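PDB 7BOB: endo-beta-mannanase from Opitutaceae bacterium TAV5, which probably releases mannose units by hydrolysing beta-1,4-mannosidic bonds at chain ends, as an exo-acting family 5 glycoside hydrolase that assembles as a homotrimer. Local coordinates for residues 121-124 with 125-128; 171-174 with 175-178; 201-204 with 205-209; 226-229 with 230-233. One frame throughout, in Å; residues are numbered along the deposited sequence.

Contact 1: 121-124 with 125-128; sequences FSDP and VMIE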
loop_
_atom_site.group_PDB
_atom_site.type_symbol
_atom_site.label_atom_id
_atom_site.label_comp_id
_atom_site.label_asym_id
_atom_site.label_seq_id
_atom_site.Cartn_x
_atom_site.Cartn_y
_atom_site.Cartn_z
ATOM N N PHE A 121 -8.556 -22.796 2.602
ATOM C CA PHE A 121 -9.311 -23.029 1.378
ATOM C C PHE A 121 -8.531 -23.777 0.302
ATOM O O PHE A 121 -9.137 -24.488 -0.510
ATOM C CB PHE A 121 -9.785 -21.690 0.792
ATOM C CG PHE A 121 -10.646 -20.880 1.728
ATOM C CD1 PHE A 121 -11.837 -21.401 2.227
ATOM C CD2 PHE A 121 -10.270 -19.592 2.097
ATOM C CE1 PHE A 121 -12.645 -20.649 3.081
ATOM C CE2 PHE A 121 -11.072 -18.827 2.941
ATOM C CZ PHE A 121 -12.266 -19.359 3.438
ATOM N N SER A 122 -7.212 -23.608 0.243
ATOM C CA SER A 122 -6.429 -24.091 -0.885
ATOM C C SER A 122 -5.495 -25.235 -0.548
ATOM O O SER A 122 -5.119 -25.989 -1.453
ATOM C CB SER A 122 -5.577 -22.955 -1.450
ATOM O OG SER A 122 -4.793 -22.443 -0.393
ATOM N N ASP A 123 -5.061 -25.341 0.701
ATOM C CA ASP A 123 -4.125 -26.392 1.064
ATOM C C ASP A 123 -4.742 -27.767 0.803
ATOM O O ASP A 123 -5.867 -28.031 1.253
ATOM C CB ASP A 123 -3.715 -26.297 2.529
ATOM C CG ASP A 123 -2.778 -27.409 2.907
ATOM O OD1 ASP A 123 -1.732 -27.505 2.238
ATOM O OD2 ASP A 123 -3.088 -28.207 3.818
ATOM N N PRO A 124 -4.052 -28.659 0.078
ATOM C CA PRO A 124 -4.659 -29.972 -0.234
ATOM C C PRO A 124 -5.074 -30.754 1.002
ATOM O O PRO A 124 -6.184 -31.312 1.045
ATOM C CB PRO A 124 -3.551 -30.674 -1.031
ATOM C CG PRO A 124 -2.810 -29.517 -1.706
ATOM C CD PRO A 124 -2.781 -28.441 -0.650
ATOM N N VAL A 125 -4.211 -30.803 2.019
ATOM C CA VAL A 125 -4.512 -31.562 3.232
ATOM C C VAL A 125 -5.728 -30.973 3.940
ATOM O O VAL A 125 -6.626 -31.702 4.391
ATOM C CB VAL A 125 -3.275 -31.596 4.150
ATOM C CG1 VAL A 125 -3.627 -32.176 5.513
ATOM C CG2 VAL A 125 -2.142 -32.393 3.496
ATOM N N MET A 126 -5.787 -29.637 4.036
ATOM C CA MET A 126 -6.914 -28.993 4.711
ATOM C C MET A 126 -8.219 -29.258 3.983
ATOM O O MET A 126 -9.264 -29.428 4.616
ATOM C CB MET A 126 -6.674 -27.492 4.824
ATOM C CG MET A 126 -5.591 -27.116 5.814
ATOM S SD MET A 126 -5.766 -27.972 7.381
ATOM C CE MET A 126 -7.342 -27.348 7.925
ATOM N N ILE A 127 -8.189 -29.266 2.652
ATOM C CA ILE A 127 -9.400 -29.582 1.909
ATOM C C ILE A 127 -9.896 -30.974 2.289
ATOM O O ILE A 127 -11.058 -31.153 2.680
ATOM C CB ILE A 127 -9.157 -29.437 0.398
ATOM C CG1 ILE A 127 -9.005 -27.953 0.041
ATOM C CG2 ILE A 127 -10.319 -29.992 -0.388
ATOM C CD1 ILE A 127 -8.688 -27.680 -1.430
ATOM N N GLU A 128 -9.004 -31.970 2.249
ATOM C CA GLU A 128 -9.405 -33.330 2.607
ATOM C C GLU A 128 -9.850 -33.412 4.062
ATOM O O GLU A 128 -10.948 -33.895 4.351
ATOM C CB GLU A 128 -8.264 -34.311 2.315
ATOM C CG GLU A 128 -7.982 -34.489 0.811
ATOM C CD GLU A 128 -9.244 -34.323 -0.057
ATOM O OE1 GLU A 128 -10.239 -35.059 0.147
ATOM O OE2 GLU A 128 -9.245 -33.451 -0.953
#

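Contact 2: 171-174 with 175-178; sequences VHEW and CRRM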
loop_
_atom_site.group_PDB
_atom_site.type_symbol
_atom_site.label_atom_id
_atom_site.label_comp_id
_atom_site.label_asym_id
_atom_site.label_seq_id
_atom_site.Cartn_x
_atom_site.Cartn_y
_atom_site.Cartn_z
ATOM N N VAL A 171 -11.730 -20.540 -3.343
ATOM C CA VAL A 171 -12.816 -20.426 -2.372
ATOM C C VAL A 171 -14.082 -21.060 -2.922
ATOM O O VAL A 171 -14.799 -21.772 -2.207
ATOM C CB VAL A 171 -13.059 -18.953 -1.992
ATOM C CG1 VAL A 171 -14.388 -18.800 -1.217
ATOM C CG2 VAL A 171 -11.872 -18.386 -1.206
ATOM N N HIS A 172 -14.383 -20.800 -4.198
ATOM C CA HIS A 172 -15.536 -21.422 -4.839
ATOM C C HIS A 172 -15.447 -22.939 -4.760
ATOM O O HIS A 172 -16.443 -23.611 -4.445
ATOM C CB HIS A 172 -15.628 -20.948 -6.290
ATOM C CG HIS A 172 -16.782 -21.511 -7.062
ATOM N ND1 HIS A 172 -17.841 -20.737 -7.486
ATOM C CD2 HIS A 172 -17.017 -22.759 -7.532
ATOM C CE1 HIS A 172 -18.690 -21.486 -8.166
ATOM N NE2 HIS A 172 -18.213 -22.719 -8.208
ATOM N N GLU A 173 -14.244 -23.492 -5.005
ATOM C CA GLU A 173 -14.072 -24.937 -4.984
ATOM C C GLU A 173 -14.207 -25.488 -3.571
ATOM O O GLU A 173 -14.816 -26.544 -3.371
ATOM C CB GLU A 173 -12.715 -25.313 -5.598
ATOM C CG GLU A 173 -12.323 -26.792 -5.490
ATOM C CD GLU A 173 -13.282 -27.732 -6.244
ATOM O OE1 GLU A 173 -14.109 -27.262 -7.052
ATOM O OE2 GLU A 173 -13.214 -28.955 -6.031
ATOM N N TRP A 174 -13.641 -24.797 -2.580
ATOM C CA TRP A 174 -13.746 -25.262 -1.201
ATOM C C TRP A 174 -15.197 -25.325 -0.763
ATOM O O TRP A 174 -15.613 -26.263 -0.057
ATOM C CB TRP A 174 -12.964 -24.328 -0.290
ATOM C CG TRP A 174 -12.954 -24.716 1.144
ATOM C CD1 TRP A 174 -12.033 -25.512 1.770
ATOM C CD2 TRP A 174 -13.877 -24.295 2.152
ATOM N NE1 TRP A 174 -12.335 -25.616 3.104
ATOM C CE2 TRP A 174 -13.464 -24.882 3.365
ATOM C CE3 TRP A 174 -15.012 -23.482 2.149
ATOM C CZ2 TRP A 174 -14.150 -24.686 4.563
ATOM C CZ3 TRP A 174 -15.693 -23.284 3.342
ATOM C CH2 TRP A 174 -15.259 -23.879 4.531
ATOM N N CYS A 175 -15.982 -24.331 -1.190
ATOM C CA CYS A 175 -17.393 -24.264 -0.833
ATOM C C CYS A 175 -18.164 -25.413 -1.471
ATOM O O CYS A 175 -18.988 -26.056 -0.817
ATOM C CB CYS A 175 -17.962 -22.906 -1.262
ATOM S SG CYS A 175 -19.708 -22.637 -0.908
ATOM N N ARG A 176 -17.884 -25.692 -2.749
ATOM C CA ARG A 176 -18.449 -26.864 -3.410
ATOM C C ARG A 176 -18.096 -28.137 -2.658
ATOM O O ARG A 176 -18.961 -28.990 -2.428
ATOM C CB ARG A 176 -17.952 -26.958 -4.860
ATOM C CG ARG A 176 -18.760 -27.921 -5.754
ATOM C CD ARG A 176 -18.028 -28.251 -7.065
ATOM N NE ARG A 176 -16.710 -28.826 -6.824
ATOM C CZ ARG A 176 -16.486 -30.129 -6.634
ATOM N NH1 ARG A 176 -17.497 -30.995 -6.670
ATOM N NH2 ARG A 176 -15.255 -30.569 -6.402
ATOM N N ARG A 177 -16.833 -28.271 -2.251
ATOM C CA ARG A 177 -16.403 -29.503 -1.598
ATOM C C ARG A 177 -17.032 -29.658 -0.220
ATOM O O ARG A 177 -17.435 -30.762 0.157
ATOM C CB ARG A 177 -14.886 -29.543 -1.490
ATOM C CG ARG A 177 -14.175 -29.784 -2.819
ATOM C CD ARG A 177 -14.289 -31.229 -3.273
ATOM N NE ARG A 177 -14.023 -32.173 -2.192
ATOM C CZ ARG A 177 -12.829 -32.696 -1.919
ATOM N NH1 ARG A 177 -11.772 -32.383 -2.648
ATOM N NH2 ARG A 177 -12.696 -33.550 -0.917
ATOM N N MET A 178 -17.117 -28.575 0.553
ATOM C CA MET A 178 -17.640 -28.698 1.908
ATOM C C MET A 178 -19.156 -28.864 1.909
ATOM O O MET A 178 -19.695 -29.604 2.729
ATOM C CB MET A 178 -17.244 -27.493 2.754
ATOM C CG MET A 178 -15.758 -27.304 2.919
ATOM S SD MET A 178 -14.920 -28.830 3.406
ATOM C CE MET A 178 -13.772 -29.047 2.060
#

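Contact 3: 201-204 with 205-209; sequences IADT and GWRLG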
loop_
_atom_site.group_PDB
_atom_site.type_symbol
_atom_site.label_atom_id
_atom_site.label_comp_id
_atom_site.label_asym_id
_atom_site.label_seq_id
_atom_site.Cartn_x
_atom_site.Cartn_y
_atom_site.Cartn_z
ATOM N N ILE A 201 -19.157 -5.369 0.689
ATOM C CA ILE A 201 -18.200 -4.269 0.745
ATOM C C ILE A 201 -16.755 -4.683 0.438
ATOM O O ILE A 201 -15.886 -3.802 0.358
ATOM C CB ILE A 201 -18.261 -3.563 2.116
ATOM C CG1 ILE A 201 -17.710 -4.488 3.213
ATOM C CG2 ILE A 201 -19.726 -3.081 2.434
ATOM C CD1 ILE A 201 -17.259 -3.759 4.463
ATOM N N ALA A 202 -16.456 -5.982 0.294
ATOM C CA ALA A 202 -15.113 -6.405 -0.121
ATOM C C ALA A 202 -15.210 -7.524 -1.152
ATOM O O ALA A 202 -16.298 -8.024 -1.459
ATOM C CB ALA A 202 -14.261 -6.841 1.079
ATOM N N ASP A 203 -14.062 -7.906 -1.717
ATOM C CA ASP A 203 -13.966 -9.108 -2.550
ATOM C C ASP A 203 -13.094 -10.102 -1.793
ATOM O O ASP A 203 -11.869 -10.075 -1.887
ATOM C CB ASP A 203 -13.405 -8.858 -3.945
ATOM C CG ASP A 203 -13.492 -10.110 -4.837
ATOM O OD1 ASP A 203 -14.098 -11.127 -4.410
ATOM O OD2 ASP A 203 -12.980 -10.070 -5.976
ATOM N N THR A 204 -13.757 -10.976 -1.036
ATOM C CA THR A 204 -13.126 -12.019 -0.247
ATOM C C THR A 204 -13.164 -13.358 -0.949
ATOM O O THR A 204 -12.674 -14.334 -0.396
ATOM C CB THR A 204 -13.841 -12.159 1.094
ATOM O OG1 THR A 204 -15.172 -12.656 0.843
ATOM C CG2 THR A 204 -13.932 -10.803 1.800
ATOM N N GLY A 205 -13.760 -13.427 -2.145
ATOM C CA GLY A 205 -14.110 -14.679 -2.770
ATOM C C GLY A 205 -15.471 -15.212 -2.365
ATOM O O GLY A 205 -15.935 -16.198 -2.957
ATOM N N TRP A 206 -16.134 -14.587 -1.384
ATOM C CA TRP A 206 -17.489 -14.974 -0.980
ATOM C C TRP A 206 -18.440 -13.965 -1.622
ATOM O O TRP A 206 -18.661 -12.870 -1.094
ATOM C CB TRP A 206 -17.603 -15.033 0.539
ATOM C CG TRP A 206 -16.857 -16.229 1.111
ATOM C CD1 TRP A 206 -15.544 -16.271 1.517
ATOM C CD2 TRP A 206 -17.376 -17.555 1.308
ATOM N NE1 TRP A 206 -15.220 -17.538 1.958
ATOM C CE2 TRP A 206 -16.325 -18.343 1.841
ATOM C CE3 TRP A 206 -18.626 -18.154 1.085
ATOM C CZ2 TRP A 206 -16.489 -19.696 2.159
ATOM C CZ3 TRP A 206 -18.784 -19.492 1.394
ATOM C CH2 TRP A 206 -17.722 -20.251 1.935
ATOM N N ARG A 207 -18.985 -14.328 -2.780
ATOM C CA ARG A 207 -19.566 -13.361 -3.699
ATOM C C ARG A 207 -21.056 -13.575 -3.888
ATOM O O ARG A 207 -21.559 -14.706 -3.849
ATOM C CB ARG A 207 -18.896 -13.440 -5.057
ATOM C CG ARG A 207 -17.426 -13.052 -5.025
ATOM C CD ARG A 207 -16.734 -13.512 -6.286
ATOM N NE ARG A 207 -15.435 -12.870 -6.452
ATOM C CZ ARG A 207 -14.650 -13.046 -7.509
ATOM N NH1 ARG A 207 -15.039 -13.857 -8.491
ATOM N NH2 ARG A 207 -13.483 -12.402 -7.591
ATOM N N LEU A 208 -21.747 -12.458 -4.098
ATOM C CA LEU A 208 -23.116 -12.443 -4.593
ATOM C C LEU A 208 -23.045 -12.347 -6.108
ATOM O O LEU A 208 -22.678 -11.304 -6.643
ATOM C CB LEU A 208 -23.889 -11.247 -4.037
ATOM C CG LEU A 208 -23.886 -11.046 -2.522
ATOM C CD1 LEU A 208 -24.553 -9.731 -2.168
ATOM C CD2 LEU A 208 -24.612 -12.207 -1.858
ATOM N N GLY A 209 -23.379 -13.422 -6.807
ATOM C CA GLY A 209 -23.539 -13.275 -8.239
ATOM C C GLY A 209 -22.653 -14.140 -9.105
ATOM O O GLY A 209 -21.476 -13.818 -9.354
HETATM O O HOH W 1 -16.551 -10.784 -0.713
#

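Contact 4: 226-229 with 230-233; sequences VPNP and AQPG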
loop_
_atom_site.group_PDB
_atom_site.type_symbol
_atom_site.label_atom_id
_atom_site.label_comp_id
_atom_site.label_asym_id
_atom_site.label_seq_id
_atom_site.Cartn_x
_atom_site.Cartn_y
_atom_site.Cartn_z
ATOM N N VAL A 226 -29.339 -24.042 -6.924
ATOM C CA VAL A 226 -28.984 -23.210 -5.780
ATOM C C VAL A 226 -29.171 -21.753 -6.209
ATOM O O VAL A 226 -28.908 -21.427 -7.373
ATOM C CB VAL A 226 -27.557 -23.553 -5.318
ATOM C CG1 VAL A 226 -26.896 -22.397 -4.633
ATOM C CG2 VAL A 226 -27.553 -24.789 -4.413
ATOM N N PRO A 227 -29.658 -20.849 -5.347
ATOM C CA PRO A 227 -29.985 -19.499 -5.847
ATOM C C PRO A 227 -28.772 -18.686 -6.272
ATOM O O PRO A 227 -28.863 -17.948 -7.253
ATOM C CB PRO A 227 -30.723 -18.847 -4.670
ATOM C CG PRO A 227 -30.311 -19.593 -3.481
ATOM C CD PRO A 227 -29.988 -21.002 -3.919
ATOM N N ASN A 228 -27.633 -18.805 -5.580
ATOM C CA ASN A 228 -26.458 -17.967 -5.832
ATOM C C ASN A 228 -25.299 -18.862 -6.264
ATOM O O ASN A 228 -24.489 -19.295 -5.429
ATOM C CB ASN A 228 -26.105 -17.133 -4.595
ATOM C CG ASN A 228 -24.786 -16.337 -4.760
ATOM O OD1 ASN A 228 -24.372 -16.019 -5.877
ATOM N ND2 ASN A 228 -24.126 -16.039 -3.638
ATOM N N PRO A 229 -25.151 -19.115 -7.567
ATOM C CA PRO A 229 -24.129 -20.074 -8.039
ATOM C C PRO A 229 -22.685 -19.721 -7.673
ATOM O O PRO A 229 -21.822 -20.611 -7.725
ATOM C CB PRO A 229 -24.320 -20.070 -9.562
ATOM C CG PRO A 229 -25.699 -19.486 -9.783
ATOM C CD PRO A 229 -25.910 -18.510 -8.673
ATOM N N ALA A 230 -22.388 -18.469 -7.312
ATOM C CA ALA A 230 -21.043 -18.139 -6.861
ATOM C C ALA A 230 -20.747 -18.734 -5.503
ATOM O O ALA A 230 -19.580 -18.781 -5.103
ATOM C CB ALA A 230 -20.838 -16.626 -6.804
ATOM N N GLN A 231 -21.784 -19.190 -4.794
ATOM C CA GLN A 231 -21.659 -19.935 -3.544
ATOM C C GLN A 231 -22.325 -21.289 -3.771
ATOM O O GLN A 231 -23.479 -21.515 -3.366
ATOM C CB GLN A 231 -22.281 -19.165 -2.379
ATOM C CG GLN A 231 -21.500 -17.894 -1.999
ATOM C CD GLN A 231 -22.197 -17.074 -0.926
ATOM O OE1 GLN A 231 -22.814 -17.622 -0.021
ATOM N NE2 GLN A 231 -22.123 -15.761 -1.039
ATOM N N PRO A 232 -21.628 -22.213 -4.425
ATOM C CA PRO A 232 -22.270 -23.466 -4.830
ATOM C C PRO A 232 -22.705 -24.282 -3.626
ATOM O O PRO A 232 -21.993 -24.383 -2.624
ATOM C CB PRO A 232 -21.175 -24.181 -5.622
ATOM C CG PRO A 232 -19.902 -23.633 -5.039
ATOM C CD PRO A 232 -20.202 -22.186 -4.780
ATOM N N GLY A 233 -23.899 -24.851 -3.727
ATOM C CA GLY A 233 -24.397 -25.684 -2.655
ATOM C C GLY A 233 -24.984 -24.950 -1.470
ATOM O O GLY A 233 -25.336 -25.604 -0.485
#

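Contact 1: 121-124 with 125-128
The carboxylate of Asp-123 reaches forward onto the first turn of the helix, and its OD2 accepts from Met-126 N at 3.1 Å: an N-cap. CG stands anti to the backbone N (chi1 178°), which carries the carboxylate to the amide. The N-H meets OD2 from above the carboxylate plane, 40° out of it. Aspartate suits this place, since its short acidic side chain can fold onto an amide of the helix's first turn. Gln-118 NE2 is a second donor to OD2.

Main-chain bonds then start the regular pattern. Ile-127 N donates to Asp-123 O (3.0 Å), and Glu-128 N to Pro-124 O (3.1 Å). Proline fits the first helical position because it has no N-H to satisfy there.

Aliphatic carbons also pack against oxygens of the loop. Met-126 CG rests 3.4 Å from Asp-123 OD2, and Ile-127, with CG1 beside its own N, extends CD1 to 3.4 Å from Phe-121 O, so a branched aliphatic chain covers the backbone leading into the helix.

The loop after strand 107-108 thus passes into helix 124-141, with Phe-121 and Ile-127 packed against the neighbouring helix 168-183, and Phe-121 also against helix 162-165.

Contact 2: 171-174 with 175-178
Trp-174 and Met-178, one helical turn apart, meet because their side chains set off differently: CG of Trp-174 points directly away from its own N (chi1 -178°), whereas Met-178 keeps CG beside its own N (chi1 -61°) and bends again at chi2. The thioether chain is thereby brought across the indole at about a right angle. Met-178 CG sits over one face, 3.5 Å from the centroid of the six-membered ring, in a CH-pi contact. SD is above the same indole, 4.5 Å from the centroid of the five-membered ring, making a Met-aromatic contact as well. Methionine suits this because its unbranched, polarisable chain can follow a flat surface.

On another flank, Glu-173 and Arg-176 run side by side and point the same way. Arg-176 grips the carboxylate side-on: NE donates to OE1 at 3.0 Å and NH2 to OE2 at 2.6 Å. Both oxygens lie near the guanidinium plane, although the two planar groups are turned 34° apart. The backbone repeats the helical i to i+4 bond throughout, as from Met-178 N to Trp-174 O (2.8 Å). Arg-177, bent at chi2 and chi3, leads away to a salt bridge with Glu-128.

The chemistry divides this part of helix 168-183 in two: a buried aromatic and sulfur side facing strand 151-154, and a charged flank where two bonds fix the rotation of the carboxylate and probably favour its ionised form.

Contact 3: 201-204 with 205-209
Asp-203 and Arg-207 approach at a slant, their carboxylate and guanidinium planes 35° apart, and join in a side-on salt bridge. Arg-207 is extended from CG to NE, so the edge carrying NE and NH2 arrives at the acid. NE donates to OD1 at 3.0 Å, while NH2 reaches OD2 at 2.9 Å on its syn lone pair. OD1 takes a further bond from Gly-205 N (3.2 Å), and the two donors come to it from opposite faces of the carboxylate plane. Three bonds within the segment fix the rotation of the carboxylate.

That backbone bond, from two residues ahead, makes an Asx turn, and an ST turn follows directly: Trp-206 N donates to Thr-204 OG1 at 3.1 Å. Gly-205, shared by both turns, has a positive phi of 87°, a conformation glycine adopts without strain. The segment lies in the long loop between helix 198-201 and strand 237-241, where Asp-203 also touches Pro-406 at the start of helix 406-422 and Arg-207 NH2 bonds to Arg-396 O.

Thr-204 OG1 stands between its own backbone N and carbonyl carbon (chi1 67°), placing the hydroxyl at the edge of the Trp-206 ring, near its plane. A water accepts from Thr-204 N at 2.8 Å, close to the carbonyl oxygens of Ala-202 and Trp-206. The indole itself packs on Val-171, Trp-174 and Cys-175 of helix 168-183.

Contact 4: 226-229 with 230-233
Asn-228 and Gln-231 form the compact end of this contact, the first and last residues of a type I beta turn with Pro-229 and Ala-230 at its corners. Gln-231 N donates to Asn-228 O at 2.8 Å and closes the turn. Pro-229 suits the second position, its ring holding phi near the value required there, and the small Ala-230 follows with its CB 3.7 Å from Asn-228 OD1. A weak bond joins Ala-230 N to the same OD1, at 3.5 Å. With chi1 at 174°, the Asn-228 amide swings away from its own N and across the Gln-231 side chain; the amide planes stand 67° apart.

The other end is looser. Val-226, only partly buried, touches the returning chain chiefly through its methyls, CG2 being 3.7 Å from Gly-233 N and CG1 3.7 Å from Gln-231 O.

Asn-228 ND2 and Gln-231 NE2 approach to 3.3 Å, yet both are donors and do not bond to each other. Each donates instead to Arg-207 O, and NE2 also to Gln-199 OE1, while Asn-228 OD1 accepts from Gly-209 N. Two amides sharing one carbonyl explain their closeness, and the use of both ends of the Asn-228 amide fixes which way round it lies.

In the fold
Contact 2 lies among the others: its centre is about 10 Å from that of contact 1, 14 Å from contact 3 and 11 Å from contact 4, and it touches all three. Phe-121 of contact 1 meets Trp-174 edge-to-face and also touches Trp-206 of contact 3, so aromatic rings join three contacts. Contacts 3 and 4, centres about 13 Å apart, belong to one long loop, whereas contacts 1 and 4 come no nearer than about 11 Å. All four lie in the part of the chain that builds the eight-stranded parallel barrel expected of family 5, whose active site is typically at the C-terminal ends of the strands.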